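Local coordinates for protein dephospho-CoA kinase (Mycobacterium paratuberculosis, PDB 6N39) that probably transfers a phosphate from ATP to the 3'-hydroxyl of dephospho-coenzyme A, the last step of coenzyme A biosynthesis, at residues Q233-R238 / D268-Q273; R310-R315 / R403-A408; R376-R381 / A391-W396. All coordinates share one frame; numbering follows the deposited sequence. Where two conformers were deposited one is given.

All three contacts lie in the C-terminal UPF0157 (GrpB-related) region, which is involved in proper folding of the full-length enzyme. None is at the predicted ATP-binding residues G19-A24 of the kinase part. Interaction 1 sits near the centre of the molecule, where a helix covers a sheet strand. Its centre is about 25 Å from that of interaction 2 and about 24 Å from that of interaction 3, and it touches neither. Interactions 2 and 3 have centres about 25 Å apart. Both use helix 386-411, and they meet where R403 NH1 packs 3.9 Å from W396 NE1. Interaction 3 joins this helix to its predecessor, and interaction 2 joins it to a loop.

Interaction 1: residues Q233-R238 / D268-Q273; sequences QRIVNR and DVIDIQ
I235 and I272 make the tight part of this contact. The methyl CG2 of I235 comes within 3.7 Å of I272 CG1. With chi1 of I235 at -65°, this methyl lies opposite the backbone N and faces I272. The other branch of I235 ends in CD1, which reaches back along the strand to I270. I235 CD1 lies 4.0 Å from I270 CD1 and 4.1 Å from I270 CG2. One isoleucine of the helix thus straddles two strand residues that point the same way, i and i+2. All three isoleucines are buried, and no hydrogen bond crosses between the segments.

The packing thins toward V236. Only V236 CG2 takes part, 4.1 Å from I272 CD1, and the residue is partly exposed. Q233, on the side turned away from the strand, is exposed. Q233 NE2 bonds to N237 OD1 at 3.0 Å. The bond is bent, and the donor stands well above the carbonyl plane of N237.

Other faces of both segments look elsewhere. R238 is buried and forms a salt bridge with D178, and R234 bonds to the carbonyl of A175, so the helix also faces the kinase part of the chain. D271, on the reverse side of the strand, bonds to H342 and N340.

The axes of the short segments run 9.8 Å apart and cross at -31°, a spacing spanned by one layer of branched side chains. Helix 228-243 laid over the mixed sheet through strand 270-276 is an alpha/beta layer, consistent with the nucleotidyltransferase-like fold of the GrpB family.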
loop_
_atom_site.group_PDB
_atom_site.type_symbol
_atom_site.label_atom_id
_atom_site.label_comp_id
_atom_site.label_asym_id
_atom_site.label_seq_id
_atom_site.Cartn_x
_atom_site.Cartn_y
_atom_site.Cartn_z
ATOM N N GLN A 233 5.437 4.092 5.249
ATOM C CA GLN A 233 6.407 3.460 4.351
ATOM C C GLN A 233 5.696 2.560 3.349
ATOM O O GLN A 233 6.046 2.542 2.158
ATOM C CB GLN A 233 7.449 2.662 5.140
ATOM C CG GLN A 233 8.654 2.211 4.292
ATOM C CD GLN A 233 9.399 3.398 3.665
ATOM O OE1 GLN A 233 9.970 4.228 4.375
ATOM N NE2 GLN A 233 9.388 3.480 2.334
ATOM N N ARG A 234 4.673 1.823 3.803
ATOM C CA ARG A 234 3.916 1.014 2.846
ATOM C C ARG A 234 3.309 1.894 1.767
ATOM O O ARG A 234 3.367 1.560 0.572
ATOM C CB ARG A 234 2.822 0.202 3.546
ATOM C CG ARG A 234 3.391 -0.854 4.447
ATOM C CD ARG A 234 2.324 -1.816 4.908
ATOM N NE ARG A 234 1.459 -1.254 5.924
ATOM C CZ ARG A 234 1.670 -1.362 7.234
ATOM N NH1 ARG A 234 2.728 -2.012 7.697
ATOM N NH2 ARG A 234 0.808 -0.830 8.088
ATOM N N ILE A 235 2.772 3.054 2.168
ATOM C CA ILE A 235 2.118 3.941 1.206
ATOM C C ILE A 235 3.142 4.539 0.231
ATOM O O ILE A 235 2.917 4.580 -0.984
ATOM C CB ILE A 235 1.331 5.036 1.951
ATOM C CG1 ILE A 235 0.183 4.415 2.755
ATOM C CG2 ILE A 235 0.831 6.093 0.964
ATOM C CD1 ILE A 235 -0.389 5.341 3.882
ATOM N N VAL A 236 4.262 5.031 0.759
ATOM C CA VAL A 236 5.323 5.611 -0.062
ATOM C C VAL A 236 5.786 4.611 -1.113
ATOM O O VAL A 236 5.918 4.953 -2.293
ATOM C CB VAL A 236 6.501 6.071 0.821
ATOM C CG1 VAL A 236 7.758 6.326 -0.045
ATOM C CG2 VAL A 236 6.128 7.332 1.628
ATOM N N ASN A 237 6.039 3.359 -0.701
ATOM C CA ASN A 237 6.487 2.351 -1.658
ATOM C C ASN A 237 5.430 2.109 -2.726
ATOM O O ASN A 237 5.743 2.026 -3.925
ATOM C CB ASN A 237 6.819 1.038 -0.938
ATOM C CG ASN A 237 8.081 1.131 -0.098
ATOM O OD1 ASN A 237 8.862 2.074 -0.229
ATOM N ND2 ASN A 237 8.292 0.139 0.771
ATOM N N ARG A 238 4.165 1.966 -2.297
ATOM C CA ARG A 238 3.065 1.718 -3.227
ATOM C C ARG A 238 2.945 2.839 -4.259
ATOM O O ARG A 238 2.723 2.587 -5.455
ATOM C CB ARG A 238 1.758 1.568 -2.435
ATOM C CG ARG A 238 0.499 1.429 -3.285
ATOM C CD ARG A 238 -0.792 1.341 -2.399
ATOM N NE ARG A 238 -0.687 0.261 -1.412
ATOM C CZ ARG A 238 -0.953 0.386 -0.110
ATOM N NH1 ARG A 238 -1.421 1.541 0.388
ATOM N NH2 ARG A 238 -0.776 -0.662 0.691
ATOM N N ASP A 268 -6.161 11.716 12.324
ATOM C CA ASP A 268 -5.628 10.415 11.883
ATOM C C ASP A 268 -5.802 10.249 10.368
ATOM O O ASP A 268 -6.579 9.439 9.858
ATOM C CB ASP A 268 -6.270 9.264 12.654
ATOM C CG ASP A 268 -5.466 7.944 12.518
ATOM O OD1 ASP A 268 -4.671 7.806 11.563
ATOM O OD2 ASP A 268 -5.634 7.047 13.362
ATOM N N VAL A 269 -5.025 11.029 9.638
ATOM C CA VAL A 269 -4.939 10.900 8.191
ATOM C C VAL A 269 -3.480 11.107 7.809
ATOM O O VAL A 269 -2.821 12.022 8.313
ATOM C CB VAL A 269 -5.878 11.896 7.474
ATOM C CG1 VAL A 269 -5.707 13.282 8.037
ATOM C CG2 VAL A 269 -5.646 11.875 5.956
ATOM N N ILE A 270 -2.954 10.228 6.971
ATOM C CA ILE A 270 -1.548 10.290 6.588
ATOM C C ILE A 270 -1.415 11.138 5.329
ATOM O O ILE A 270 -2.079 10.873 4.324
ATOM C CB ILE A 270 -0.983 8.874 6.374
ATOM C CG1 ILE A 270 -0.867 8.167 7.733
ATOM C CG2 ILE A 270 0.374 8.929 5.661
ATOM C CD1 ILE A 270 -0.297 6.761 7.660
ATOM N N ASP A 271 -0.558 12.163 5.370
ATOM C CA ASP A 271 -0.305 12.982 4.185
ATOM C C ASP A 271 0.986 12.556 3.508
ATOM O O ASP A 271 2.022 12.406 4.172
ATOM C CB ASP A 271 -0.223 14.471 4.529
ATOM C CG ASP A 271 -1.552 15.021 4.988
ATOM O OD1 ASP A 271 -1.873 14.854 6.179
ATOM O OD2 ASP A 271 -2.261 15.608 4.149
ATOM N N ILE A 272 0.919 12.418 2.181
ATOM C CA ILE A 272 2.047 12.074 1.326
ATOM C C ILE A 272 2.156 13.125 0.231
ATOM O O ILE A 272 1.139 13.563 -0.308
ATOM C CB ILE A 272 1.857 10.694 0.663
ATOM C CG1 ILE A 272 1.550 9.612 1.702
ATOM C CG2 ILE A 272 3.093 10.364 -0.180
ATOM C CD1 ILE A 272 2.709 9.371 2.706
ATOM N N GLN A 273 3.376 13.506 -0.138
ATOM C CA GLN A 273 3.569 14.347 -1.313
ATOM C C GLN A 273 4.340 13.574 -2.376
ATOM O O GLN A 273 5.427 13.056 -2.104
ATOM C CB GLN A 273 4.318 15.640 -0.961
ATOM C CG GLN A 273 4.558 16.515 -2.193
ATOM C CD GLN A 273 5.204 17.836 -1.855
ATOM O OE1 GLN A 273 4.522 18.863 -1.763
ATOM N NE2 GLN A 273 6.537 17.827 -1.669
#

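Interaction 2: residues R310-R315 / R403-A408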
loop_
_atom_site.group_PDB
_atom_site.type_symbol
_atom_site.label_atom_id
_atom_site.label_comp_id
_atom_site.label_asym_id
_atom_site.label_seq_id
_atom_site.Cartn_x
_atom_site.Cartn_y
_atom_site.Cartn_z
ATOM N N ARG A 310 8.048 31.472 -1.441
ATOM C CA ARG A 310 9.457 31.148 -1.273
ATOM C C ARG A 310 9.783 29.775 -1.845
ATOM O O ARG A 310 8.953 28.863 -1.837
ATOM C CB ARG A 310 9.862 31.188 0.202
ATOM C CG ARG A 310 9.581 32.504 0.896
ATOM C CD ARG A 310 10.491 33.602 0.380
ATOM N NE ARG A 310 11.871 33.146 0.251
ATOM C CZ ARG A 310 12.758 33.140 1.243
ATOM N NH1 ARG A 310 12.421 33.564 2.455
ATOM N NH2 ARG A 310 13.989 32.707 1.019
ATOM N N SER A 311 11.016 29.632 -2.329
ATOM C CA SER A 311 11.538 28.349 -2.785
ATOM C C SER A 311 13.049 28.359 -2.631
ATOM O O SER A 311 13.674 29.426 -2.690
ATOM C CB SER A 311 11.193 28.080 -4.249
ATOM O OG SER A 311 11.671 26.805 -4.653
ATOM N N THR A 312 13.639 27.166 -2.449
ATOM C CA THR A 312 15.095 27.074 -2.569
ATOM C C THR A 312 15.544 26.943 -4.018
ATOM O O THR A 312 16.751 26.903 -4.275
ATOM C CB THR A 312 15.671 25.899 -1.745
ATOM O OG1 THR A 312 15.196 24.638 -2.242
ATOM C CG2 THR A 312 15.305 26.032 -0.262
ATOM N N VAL A 313 14.609 26.853 -4.958
ATOM C CA VAL A 313 14.925 26.872 -6.380
ATOM C C VAL A 313 14.744 28.304 -6.867
ATOM O O VAL A 313 13.654 28.874 -6.754
ATOM C CB VAL A 313 14.038 25.887 -7.158
ATOM C CG1 VAL A 313 14.311 26.004 -8.664
ATOM C CG2 VAL A 313 14.310 24.469 -6.685
ATOM N N GLU A 314 15.813 28.889 -7.412
ATOM C CA GLU A 314 15.883 30.343 -7.533
ATOM C C GLU A 314 14.752 30.913 -8.379
ATOM O O GLU A 314 14.153 31.929 -8.010
ATOM C CB GLU A 314 17.240 30.765 -8.105
ATOM C CG GLU A 314 17.388 32.270 -8.256
ATOM C CD GLU A 314 17.065 33.014 -6.969
ATOM O OE1 GLU A 314 16.156 33.876 -6.983
ATOM O OE2 GLU A 314 17.715 32.721 -5.940
ATOM N N ARG A 315 14.435 30.285 -9.512
ATOM C CA ARG A 315 13.446 30.857 -10.415
ATOM C C ARG A 315 12.031 30.828 -9.851
ATOM O O ARG A 315 11.133 31.432 -10.439
ATOM C CB ARG A 315 13.480 30.131 -11.760
ATOM C CG ARG A 315 13.150 28.643 -11.698
ATOM C CD ARG A 315 13.379 28.005 -13.065
ATOM N NE ARG A 315 12.962 26.604 -13.093
ATOM C CZ ARG A 315 13.720 25.591 -12.693
ATOM N NH1 ARG A 315 14.938 25.823 -12.227
ATOM N NH2 ARG A 315 13.257 24.351 -12.757
ATOM N N ARG A 403 7.541 32.122 9.375
ATOM C CA ARG A 403 8.519 31.709 10.377
ATOM C C ARG A 403 9.336 30.527 9.882
ATOM O O ARG A 403 10.554 30.483 10.079
ATOM C CB ARG A 403 7.821 31.363 11.689
ATOM C CG ARG A 403 7.276 32.570 12.459
ATOM C CD ARG A 403 6.038 32.168 13.246
ATOM N NE ARG A 403 6.344 31.251 14.337
ATOM C CZ ARG A 403 5.431 30.548 15.001
ATOM N NH1 ARG A 403 4.149 30.641 14.669
ATOM N NH2 ARG A 403 5.804 29.749 15.995
ATOM N N ALA A 404 8.673 29.542 9.275
ATOM C CA ALA A 404 9.384 28.411 8.699
ATOM C C ALA A 404 10.425 28.881 7.698
ATOM O O ALA A 404 11.563 28.399 7.704
ATOM C CB ALA A 404 8.395 27.450 8.032
ATOM N N TRP A 405 10.066 29.837 6.837
ATOM C CA TRP A 405 11.054 30.274 5.857
ATOM C C TRP A 405 12.146 31.127 6.493
ATOM O O TRP A 405 13.290 31.109 6.022
ATOM C CB TRP A 405 10.364 30.991 4.694
ATOM C CG TRP A 405 9.864 29.965 3.702
ATOM C CD1 TRP A 405 8.563 29.577 3.489
ATOM C CD2 TRP A 405 10.673 29.154 2.836
ATOM N NE1 TRP A 405 8.521 28.583 2.529
ATOM C CE2 TRP A 405 9.801 28.311 2.113
ATOM C CE3 TRP A 405 12.046 29.084 2.580
ATOM C CZ2 TRP A 405 10.259 27.410 1.158
ATOM C CZ3 TRP A 405 12.499 28.174 1.639
ATOM C CH2 TRP A 405 11.605 27.355 0.938
ATOM N N ASP A 406 11.841 31.841 7.577
ATOM C CA ASP A 406 12.903 32.525 8.321
ATOM C C ASP A 406 13.906 31.518 8.870
ATOM O O ASP A 406 15.126 31.708 8.776
ATOM C CB ASP A 406 12.305 33.342 9.463
ATOM C CG ASP A 406 11.980 34.758 9.062
ATOM O OD1 ASP A 406 12.591 35.249 8.094
ATOM O OD2 ASP A 406 11.117 35.385 9.722
ATOM N N TRP A 407 13.396 30.435 9.453
ATOM C CA TRP A 407 14.259 29.371 9.956
ATOM C C TRP A 407 15.059 28.737 8.823
ATOM O O TRP A 407 16.243 28.421 8.989
ATOM C CB TRP A 407 13.404 28.318 10.675
ATOM C CG TRP A 407 14.168 27.123 11.148
ATOM C CD1 TRP A 407 14.857 26.997 12.326
ATOM C CD2 TRP A 407 14.330 25.885 10.456
ATOM N NE1 TRP A 407 15.431 25.752 12.405
ATOM C CE2 TRP A 407 15.119 25.050 11.270
ATOM C CE3 TRP A 407 13.877 25.397 9.224
ATOM C CZ2 TRP A 407 15.474 23.752 10.887
ATOM C CZ3 TRP A 407 14.225 24.105 8.853
ATOM C CH2 TRP A 407 15.014 23.304 9.680
ATOM N N ALA A 408 14.422 28.535 7.665
ATOM C CA ALA A 408 15.123 27.942 6.529
ATOM C C ALA A 408 16.256 28.837 6.058
ATOM O O ALA A 408 17.353 28.353 5.753
ATOM C CB ALA A 408 14.151 27.673 5.380
HETATM O O HOH W 1 7.167 27.853 -0.087
#
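The loop between helix 286-291 and strand 328-331 lies against helix 386-411 where R310 covers one face of the W405 indole. The contact is a CH-pi interaction. R310 CB sits 3.5 Å from the centroid of the five-membered ring of W405 and only 13° off its normal. The ring atom nearest to R310 CB is W405 CD2, at 3.4 Å. CG of R310 follows over the pyrrole side, 3.8 Å from W405 CG. The arginine then bends at chi2 and chi3, bringing its guanidinium out beside the CE3 rim of the indole. This puts W405 CE3 over one face of the guanidinium, although the two planes are 37° apart and do not stack flat.

The charged end is held by carboxylates outside these segments. NE forms a salt bridge with D317 and NH1 with D409, so the side chain is tied to both the loop and the helix. A water links the two residues as well. It donates to R310 O at 2.7 Å and accepts a weak bond from W405 NE1.

The loop next turns at S311. S311 OG accepts the backbone N-H of V313 at 3.0 Å, an ST turn, and also bonds to the carbonyl of G347. S311 CA lies 3.9 Å from W405 CH2. T312 meets the same end of the indole crosswise, with T312 CG2 4.0 Å from W405 CZ3, while its hydroxyl bonds to Q352. The indole is buried further by L356 of helix 349-363 and by Y401, whose ring meets it edge-to-face.

Interaction 3: residues R376-R381 / A391-W396; sequences RSAEQR and AVKEPW. With ACT (acetate ion), chain F; ACT (acetate ion), chain G.
K393 NZ has two partners, an acetate ion and Y371, while the stem of its side chain packs on A378. K393 NZ bonds to O of the chain G acetate at 3.1 Å, and also to the hydroxyl of Y371. Nearer the backbone, K393 CG lies 3.7 Å from A378 CB. The lysine bends at chi2 and again at chi3 (chi3 -52°). After that first contact its amino group is thus turned away from residues 376-381, to Y371 earlier on the same helix. Acetate here probably comes from the crystallisation liquor.

V392 has the largest share of the contact. V392 CG1 is anti to the backbone N (chi1 171°) and packs on A378, 3.6 Å from A378 CA and 3.8 Å from A378 CB. The small alanine allows a close approach, with the CA atoms of A378 and V392 5.3 Å apart. The two segments belong to an antiparallel helical hairpin made by helices 365-382 and 386-411, joined by a short turn. The axes of the two short segments pass 8.8 Å apart, at 158°.

Toward the solvent side, R381 lies across V392. V392 CG2 sits over the centre of one guanidinium face, and R381 NH1 reaches to 3.5 Å from V392 CG1. The hydroxyl of S377 lies at the edge of the same guanidinium, in its plane. No hydrogen bond runs from one segment to the other.

R376, one turn before Q380, takes the second acetate. NE and NH1 bind O and OXT of the chain F ion in a two-pronged grip. OXT lies near the guanidinium plane, at its edge. On the other helix the regular bonding breaks at P395, which has no amide hydrogen, and the helix kinks there. W396 beyond it stacks its ring on Y371.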
loop_
_atom_site.group_PDB
_atom_site.type_symbol
_atom_site.label_atom_id
_atom_site.label_comp_id
_atom_site.label_asym_id
_atom_site.label_seq_id
_atom_site.Cartn_x
_atom_site.Cartn_y
_atom_site.Cartn_z
ATOM N N ARG A 376 -5.999 22.344 18.885
ATOM C CA ARG A 376 -6.970 22.098 19.949
ATOM C C ARG A 376 -8.084 23.128 19.926
ATOM O O ARG A 376 -9.260 22.792 20.130
ATOM C CB ARG A 376 -6.281 22.107 21.311
ATOM C CG ARG A 376 -5.251 21.007 21.477
ATOM C CD ARG A 376 -5.744 19.931 22.414
ATOM N NE ARG A 376 -4.793 18.830 22.555
ATOM C CZ ARG A 376 -3.666 18.892 23.263
ATOM N NH1 ARG A 376 -2.872 17.830 23.335
ATOM N NH2 ARG A 376 -3.325 20.011 23.892
ATOM N N SER A 377 -7.741 24.395 19.691
ATOM C CA SER A 377 -8.792 25.400 19.606
ATOM C C SER A 377 -9.721 25.105 18.434
ATOM O O SER A 377 -10.955 25.186 18.563
ATOM C CB SER A 377 -8.176 26.790 19.487
ATOM O OG SER A 377 -9.179 27.782 19.379
ATOM N N ALA A 378 -9.143 24.730 17.290
ATOM C CA ALA A 378 -9.954 24.406 16.123
ATOM C C ALA A 378 -10.874 23.228 16.403
ATOM O O ALA A 378 -12.055 23.258 16.049
ATOM C CB ALA A 378 -9.053 24.106 14.925
ATOM N N GLU A 379 -10.347 22.171 17.022
ATOM C CA GLU A 379 -11.183 21.012 17.326
ATOM C C GLU A 379 -12.312 21.395 18.267
ATOM O O GLU A 379 -13.468 21.006 18.049
ATOM C CB GLU A 379 -10.347 19.882 17.934
ATOM C CG GLU A 379 -11.132 18.584 18.155
ATOM C CD GLU A 379 -10.365 17.556 18.974
ATOM O OE1 GLU A 379 -10.694 16.351 18.889
ATOM O OE2 GLU A 379 -9.445 17.956 19.721
ATOM N N GLN A 380 -11.999 22.178 19.307
ATOM C CA GLN A 380 -13.019 22.586 20.270
ATOM C C GLN A 380 -14.133 23.379 19.595
ATOM O O GLN A 380 -15.318 23.150 19.858
ATOM C CB GLN A 380 -12.385 23.413 21.392
ATOM C CG GLN A 380 -13.231 23.531 22.649
ATOM C CD GLN A 380 -13.152 22.281 23.515
ATOM O OE1 GLN A 380 -12.363 21.371 23.242
ATOM N NE2 GLN A 380 -13.965 22.233 24.564
ATOM N N ARG A 381 -13.773 24.307 18.709
ATOM C CA ARG A 381 -14.788 25.173 18.122
ATOM C C ARG A 381 -15.518 24.515 16.954
ATOM O O ARG A 381 -16.697 24.806 16.727
ATOM C CB ARG A 381 -14.146 26.491 17.702
ATOM C CG ARG A 381 -13.569 27.243 18.892
ATOM C CD ARG A 381 -12.465 28.195 18.491
ATOM N NE ARG A 381 -12.969 29.349 17.760
ATOM C CZ ARG A 381 -12.185 30.256 17.187
ATOM N NH1 ARG A 381 -10.863 30.136 17.265
ATOM N NH2 ARG A 381 -12.720 31.277 16.532
ATOM N N ALA A 391 -11.246 26.325 8.717
ATOM C CA ALA A 391 -11.323 27.779 8.818
ATOM C C ALA A 391 -10.592 28.295 10.052
ATOM O O ALA A 391 -9.885 29.308 9.977
ATOM C CB ALA A 391 -12.786 28.239 8.840
ATOM N N VAL A 392 -10.753 27.630 11.200
ATOM C CA VAL A 392 -10.081 28.123 12.403
ATOM C C VAL A 392 -8.566 27.965 12.276
ATOM O O VAL A 392 -7.809 28.867 12.652
ATOM C CB VAL A 392 -10.631 27.437 13.669
ATOM C CG1 VAL A 392 -9.785 27.801 14.883
ATOM C CG2 VAL A 392 -12.066 27.865 13.904
ATOM N N LYS A 393 -8.101 26.852 11.694
ATOM C CA LYS A 393 -6.658 26.654 11.540
ATOM C C LYS A 393 -6.040 27.611 10.522
ATOM O O LYS A 393 -4.898 28.054 10.696
ATOM C CB LYS A 393 -6.342 25.221 11.093
ATOM C CG LYS A 393 -6.595 24.135 12.104
ATOM C CD LYS A 393 -5.573 22.999 11.946
ATOM C CE LYS A 393 -5.461 22.473 10.522
ATOM N NZ LYS A 393 -4.308 21.511 10.393
ATOM N N GLU A 394 -6.744 27.885 9.423
ATOM C CA GLU A 394 -6.079 28.446 8.246
ATOM C C GLU A 394 -5.304 29.739 8.505
ATOM O O GLU A 394 -4.179 29.854 7.988
ATOM C CB GLU A 394 -7.103 28.657 7.118
ATOM C CG GLU A 394 -6.460 28.929 5.747
ATOM C CD GLU A 394 -5.460 27.837 5.334
ATOM O OE1 GLU A 394 -4.411 28.182 4.738
ATOM O OE2 GLU A 394 -5.714 26.637 5.613
ATOM N N PRO A 395 -5.802 30.725 9.258
ATOM C CA PRO A 395 -5.007 31.956 9.414
ATOM C C PRO A 395 -3.623 31.711 10.011
ATOM O O PRO A 395 -2.678 32.428 9.669
ATOM C CB PRO A 395 -5.885 32.837 10.319
ATOM C CG PRO A 395 -7.278 32.331 10.107
ATOM C CD PRO A 395 -7.116 30.836 9.920
ATOM N N TRP A 396 -3.468 30.700 10.865
ATOM C CA TRP A 396 -2.175 30.444 11.495
ATOM C C TRP A 396 -1.093 30.104 10.467
ATOM O O TRP A 396 0.083 30.428 10.676
ATOM C CB TRP A 396 -2.311 29.309 12.514
ATOM C CG TRP A 396 -1.034 28.974 13.233
ATOM C CD1 TRP A 396 -0.536 29.586 14.355
ATOM C CD2 TRP A 396 -0.088 27.951 12.882
ATOM N NE1 TRP A 396 0.656 28.998 14.725
ATOM C CE2 TRP A 396 0.952 27.995 13.837
ATOM C CE3 TRP A 396 -0.023 27.004 11.859
ATOM C CZ2 TRP A 396 2.049 27.128 13.789
ATOM C CZ3 TRP A 396 1.060 26.129 11.827
ATOM C CH2 TRP A 396 2.083 26.207 12.783
HETATM C C ACT F . -5.349 15.648 22.294
HETATM O O ACT F . -6.118 16.641 22.059
HETATM O OXT ACT F . -4.191 15.651 22.818
HETATM C CH3 ACT F . -5.916 14.229 21.874
HETATM C C ACT G . -4.088 18.036 11.676
HETATM O O ACT G . -5.019 18.885 11.889
HETATM O OXT ACT G . -3.573 17.164 12.467
HETATM C CH3 ACT G . -3.467 18.064 10.235
#